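Local coordinates for purine nucleoside phosphorylase (Caulobacter vibrioides, PDB 1XFJ), which probably acts as a purine nucleoside phosphorylase, splitting inosine with phosphate, and may also deaminate adenosine, at residues A[104-118]-A[248-260]. Residues are numbered along the deposited sequence; the frame is centred on the assembly and turned at random.
Sequences GVICGAMAADCAPVL and GDYGRLLSAITLE
The methyl CB of A112 meets the ring of Y250 obliquely, 3.8 Å from CD1, and also presses on G251 O, a buried carbonyl without a hydrogen-bonding partner in the model. The guanidinium of R252 is gripped at its edge: NH2 donates in the guanidinium plane to the syn lone pair of D249 OD1 at 3.0 Å, a salt bridge, while NE reaches Y250 O from above the carbonyl plane. These two bonds fix the rotation of the guanidinium, and D249 is itself tied to Y36 and Q46.

Beyond this loop, strands 106-111 and 253-259 run antiparallel as neighbours in a mixed sheet, with C107-I257, A109-S255 and A111-L253 as hydrogen-bonded pairs; A109 N, for example, lies 2.9 Å from S255 O. After 106-111 the chain turns through 112-114 into strand 115-121 of a second sheet, so the contact illustrates how one chain reversal joins the two stacked sheets of an alpha-beta-beta-alpha fold. Between the layers, P116 sets CB 3.3 Å from S255 OG. L118 lays CD1 3.6 Å from A256 O and CD2 against CG2 of I257, with F24 and A129 packed on the same leucine.

The other face of the first sheet carries I106, M110, L254, A256 and T258. I106 CG2 rests 3.7 Å from A256 CB. L254 brings CD1 to 4.0 Å from CG of selenomethionine M110, and V72 touches both side chains. In T258 the hydroxyl points opposite the backbone N (chi1 -177°), which lets OG1 donate to V105 O at 2.6 Å from 61° out of the carbonyl plane; a water donates to the same oxygen and accepts from L259 N.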
loop_
_atom_site.group_PDB
_atom_site.type_symbol
_atom_site.label_atom_id
_atom_site.label_comp_id
_atom_site.label_asym_id
_atom_site.label_seq_id
_atom_site.Cartn_x
_atom_site.Cartn_y
_atom_site.Cartn_z
ATOM N N GLY A 104 6.848 17.278 -6.430
ATOM C CA GLY A 104 8.081 16.554 -6.676
ATOM C C GLY A 104 8.292 15.371 -5.753
ATOM O O GLY A 104 8.965 14.405 -6.118
ATOM N N VAL A 105 7.725 15.440 -4.553
ATOM C CA VAL A 105 7.863 14.351 -3.596
ATOM C C VAL A 105 6.976 13.176 -3.987
ATOM O O VAL A 105 5.785 13.345 -4.243
ATOM C CB VAL A 105 7.487 14.802 -2.167
ATOM C CG1 VAL A 105 7.432 13.597 -1.234
ATOM C CG2 VAL A 105 8.506 15.806 -1.664
ATOM N N ILE A 106 7.568 11.990 -4.041
ATOM C CA ILE A 106 6.829 10.787 -4.393
ATOM C C ILE A 106 6.588 9.998 -3.111
ATOM O O ILE A 106 7.525 9.463 -2.528
ATOM C CB ILE A 106 7.629 9.902 -5.371
ATOM C CG1 ILE A 106 7.985 10.699 -6.626
ATOM C CG2 ILE A 106 6.816 8.674 -5.747
ATOM C CD1 ILE A 106 8.944 9.971 -7.557
ATOM N N CYS A 107 5.335 9.949 -2.668
ATOM C CA CYS A 107 4.984 9.212 -1.459
ATOM C C CYS A 107 4.758 7.755 -1.835
ATOM O O CYS A 107 3.915 7.454 -2.675
ATOM C CB CYS A 107 3.710 9.788 -0.838
ATOM S SG CYS A 107 3.828 11.524 -0.364
ATOM N N GLY A 108 5.502 6.848 -1.210
ATOM C CA GLY A 108 5.349 5.446 -1.544
ATOM C C GLY A 108 5.158 4.508 -0.369
ATOM O O GLY A 108 5.556 4.806 0.758
ATOM N N ALA A 109 4.523 3.375 -0.652
ATOM C CA ALA A 109 4.266 2.331 0.333
ATOM C C ALA A 109 4.590 0.999 -0.338
ATOM O O ALA A 109 4.350 0.830 -1.536
ATOM C CB ALA A 109 2.802 2.355 0.773
HETATM N N MSE A 110 5.137 0.064 0.434
HETATM C CA MSE A 110 5.504 -1.255 -0.078
HETATM C C MSE A 110 4.568 -2.333 0.445
HETATM O O MSE A 110 4.068 -2.238 1.565
HETATM C CB MSE A 110 6.916 -1.635 0.359
HETATM C CG MSE A 110 8.013 -0.700 -0.060
HETATM SE SE MSE A 110 9.670 -1.396 0.629
HETATM C CE MSE A 110 9.442 -0.908 2.488
ATOM N N ALA A 111 4.361 -3.375 -0.354
ATOM C CA ALA A 111 3.495 -4.468 0.060
ATOM C C ALA A 111 3.624 -5.691 -0.836
ATOM O O ALA A 111 4.138 -5.617 -1.956
ATOM C CB ALA A 111 2.047 -3.997 0.092
ATOM N N ALA A 112 3.150 -6.818 -0.318
ATOM C CA ALA A 112 3.160 -8.086 -1.029
ATOM C C ALA A 112 2.072 -8.922 -0.365
ATOM O O ALA A 112 2.336 -10.006 0.148
ATOM C CB ALA A 112 4.520 -8.765 -0.896
ATOM N N ASP A 113 0.860 -8.364 -0.378
ATOM C CA ASP A 113 -0.362 -8.937 0.198
ATOM C C ASP A 113 -1.087 -7.873 1.023
ATOM O O ASP A 113 -2.305 -7.759 0.960
ATOM C CB ASP A 113 -0.073 -10.143 1.093
ATOM C CG ASP A 113 -0.001 -11.445 0.320
ATOM O OD1 ASP A 113 -0.213 -11.435 -0.914
ATOM O OD2 ASP A 113 0.264 -12.488 0.955
ATOM N N CYS A 114 -0.341 -7.097 1.801
ATOM C CA CYS A 114 -0.968 -6.055 2.599
ATOM C C CYS A 114 -1.542 -5.015 1.652
ATOM O O CYS A 114 -1.140 -4.936 0.493
ATOM C CB CYS A 114 0.043 -5.445 3.571
ATOM S SG CYS A 114 0.473 -6.628 4.870
ATOM N N ALA A 115 -2.485 -4.220 2.140
ATOM C CA ALA A 115 -3.147 -3.237 1.291
ATOM C C ALA A 115 -2.532 -1.851 1.216
ATOM O O ALA A 115 -2.441 -1.143 2.222
ATOM C CB ALA A 115 -4.607 -3.117 1.710
ATOM N N PRO A 116 -2.086 -1.444 0.014
ATOM C CA PRO A 116 -1.501 -0.111 -0.120
ATOM C C PRO A 116 -2.670 0.841 -0.360
ATOM O O PRO A 116 -3.647 0.473 -1.014
ATOM C CB PRO A 116 -0.605 -0.253 -1.346
ATOM C CG PRO A 116 -1.385 -1.195 -2.209
ATOM C CD PRO A 116 -1.894 -2.236 -1.216
ATOM N N VAL A 117 -2.586 2.049 0.178
ATOM C CA VAL A 117 -3.657 3.017 -0.007
ATOM C C VAL A 117 -3.097 4.350 -0.470
ATOM O O VAL A 117 -2.183 4.894 0.143
ATOM C CB VAL A 117 -4.450 3.244 1.301
ATOM C CG1 VAL A 117 -5.657 4.133 1.028
ATOM C CG2 VAL A 117 -4.892 1.910 1.883
ATOM N N LEU A 118 -3.648 4.865 -1.563
ATOM C CA LEU A 118 -3.218 6.149 -2.095
ATOM C C LEU A 118 -4.364 7.127 -1.868
ATOM O O LEU A 118 -5.511 6.845 -2.227
ATOM C CB LEU A 118 -2.904 6.028 -3.586
ATOM C CG LEU A 118 -1.803 5.021 -3.933
ATOM C CD1 LEU A 118 -1.578 5.004 -5.442
ATOM C CD2 LEU A 118 -0.520 5.390 -3.205
ATOM N N GLY A 248 12.040 -18.260 1.595
ATOM C CA GLY A 248 12.379 -17.586 2.834
ATOM C C GLY A 248 12.272 -16.080 2.740
ATOM O O GLY A 248 12.665 -15.369 3.660
ATOM N N ASP A 249 11.730 -15.592 1.630
ATOM C CA ASP A 249 11.583 -14.156 1.422
ATOM C C ASP A 249 10.683 -13.934 0.214
ATOM O O ASP A 249 10.219 -14.889 -0.405
ATOM C CB ASP A 249 12.966 -13.532 1.191
ATOM C CG ASP A 249 12.951 -12.015 1.249
ATOM O OD1 ASP A 249 12.109 -11.442 1.972
ATOM O OD2 ASP A 249 13.806 -11.393 0.585
ATOM N N TYR A 250 10.437 -12.674 -0.122
ATOM C CA TYR A 250 9.585 -12.355 -1.260
ATOM C C TYR A 250 9.849 -10.939 -1.740
ATOM O O TYR A 250 10.372 -10.110 -0.997
ATOM C CB TYR A 250 8.114 -12.502 -0.865
ATOM C CG TYR A 250 7.798 -11.900 0.486
ATOM C CD1 TYR A 250 7.469 -10.552 0.619
ATOM C CD2 TYR A 250 7.891 -12.673 1.642
ATOM C CE1 TYR A 250 7.243 -9.986 1.880
ATOM C CE2 TYR A 250 7.671 -12.122 2.896
ATOM C CZ TYR A 250 7.350 -10.784 3.013
ATOM O OH TYR A 250 7.149 -10.254 4.267
ATOM N N GLY A 251 9.496 -10.679 -2.994
ATOM C CA GLY A 251 9.682 -9.354 -3.552
ATOM C C GLY A 251 8.613 -8.438 -2.990
ATOM O O GLY A 251 7.581 -8.915 -2.509
ATOM N N ARG A 252 8.860 -7.131 -3.043
ATOM C CA ARG A 252 7.912 -6.147 -2.532
ATOM C C ARG A 252 7.438 -5.229 -3.656
ATOM O O ARG A 252 8.240 -4.745 -4.457
ATOM C CB ARG A 252 8.562 -5.293 -1.431
ATOM C CG ARG A 252 9.456 -6.069 -0.467
ATOM C CD ARG A 252 8.721 -7.224 0.192
ATOM N NE ARG A 252 9.646 -8.105 0.900
ATOM C CZ ARG A 252 10.292 -7.777 2.014
ATOM N NH1 ARG A 252 10.109 -6.581 2.561
ATOM N NH2 ARG A 252 11.133 -8.638 2.571
ATOM N N LEU A 253 6.130 -4.999 -3.703
ATOM C CA LEU A 253 5.521 -4.136 -4.709
ATOM C C LEU A 253 5.422 -2.717 -4.175
ATOM O O LEU A 253 5.131 -2.512 -3.001
ATOM C CB LEU A 253 4.110 -4.616 -5.022
ATOM C CG LEU A 253 3.959 -6.051 -5.505
ATOM C CD1 LEU A 253 2.508 -6.498 -5.324
ATOM C CD2 LEU A 253 4.382 -6.126 -6.965
ATOM N N LEU A 254 5.641 -1.737 -5.042
ATOM C CA LEU A 254 5.536 -0.351 -4.618
ATOM C C LEU A 254 4.245 0.256 -5.150
ATOM O O LEU A 254 3.778 -0.105 -6.225
ATOM C CB LEU A 254 6.714 0.472 -5.141
ATOM C CG LEU A 254 6.787 1.879 -4.534
ATOM C CD1 LEU A 254 7.231 1.766 -3.089
ATOM C CD2 LEU A 254 7.755 2.751 -5.308
ATOM N N SER A 255 3.664 1.162 -4.373
ATOM C CA SER A 255 2.457 1.879 -4.766
ATOM C C SER A 255 2.813 3.302 -4.379
ATOM O O SER A 255 3.280 3.534 -3.268
ATOM C CB SER A 255 1.240 1.395 -3.981
ATOM O OG SER A 255 0.939 0.047 -4.295
ATOM N N ALA A 256 2.622 4.254 -5.281
ATOM C CA ALA A 256 3.003 5.621 -4.952
ATOM C C ALA A 256 2.171 6.687 -5.636
ATOM O O ALA A 256 1.480 6.429 -6.621
ATOM C CB ALA A 256 4.480 5.831 -5.278
ATOM N N ILE A 257 2.259 7.897 -5.100
ATOM C CA ILE A 257 1.513 9.019 -5.636
ATOM C C ILE A 257 2.345 10.277 -5.426
ATOM O O ILE A 257 3.135 10.359 -4.485
ATOM C CB ILE A 257 0.137 9.136 -4.926
ATOM C CG1 ILE A 257 -0.694 10.247 -5.566
ATOM C CG2 ILE A 257 0.336 9.375 -3.429
ATOM C CD1 ILE A 257 -2.157 10.226 -5.126
ATOM N N THR A 258 2.180 11.253 -6.306
ATOM C CA THR A 258 2.960 12.477 -6.192
ATOM C C THR A 258 2.240 13.688 -6.760
ATOM O O THR A 258 1.389 13.568 -7.641
ATOM C CB THR A 258 4.300 12.338 -6.946
ATOM O OG1 THR A 258 5.086 13.522 -6.764
ATOM C CG2 THR A 258 4.049 12.137 -8.436
ATOM N N LEU A 259 2.588 14.853 -6.229
ATOM C CA LEU A 259 2.056 16.118 -6.710
ATOM C C LEU A 259 3.105 16.512 -7.746
ATOM O O LEU A 259 4.253 16.781 -7.394
ATOM C CB LEU A 259 2.014 17.150 -5.578
ATOM C CG LEU A 259 0.992 16.907 -4.461
ATOM C CD1 LEU A 259 1.228 17.869 -3.308
ATOM C CD2 LEU A 259 -0.415 17.066 -5.016
ATOM N N GLU A 260 2.723 16.524 -9.017
ATOM C CA GLU A 260 3.667 16.856 -10.081
ATOM C C GLU A 260 4.272 18.247 -9.945
ATOM O O GLU A 260 3.595 19.138 -9.395
ATOM C CB GLU A 260 2.980 16.720 -11.443
ATOM C CG GLU A 260 2.633 15.286 -11.811
ATOM C CD GLU A 260 1.811 15.188 -13.081
ATOM O OE1 GLU A 260 1.601 14.057 -13.565
ATOM O OE2 GLU A 260 1.369 16.237 -13.593
HETATM O O HOH W 1 4.055 15.138 -3.577
#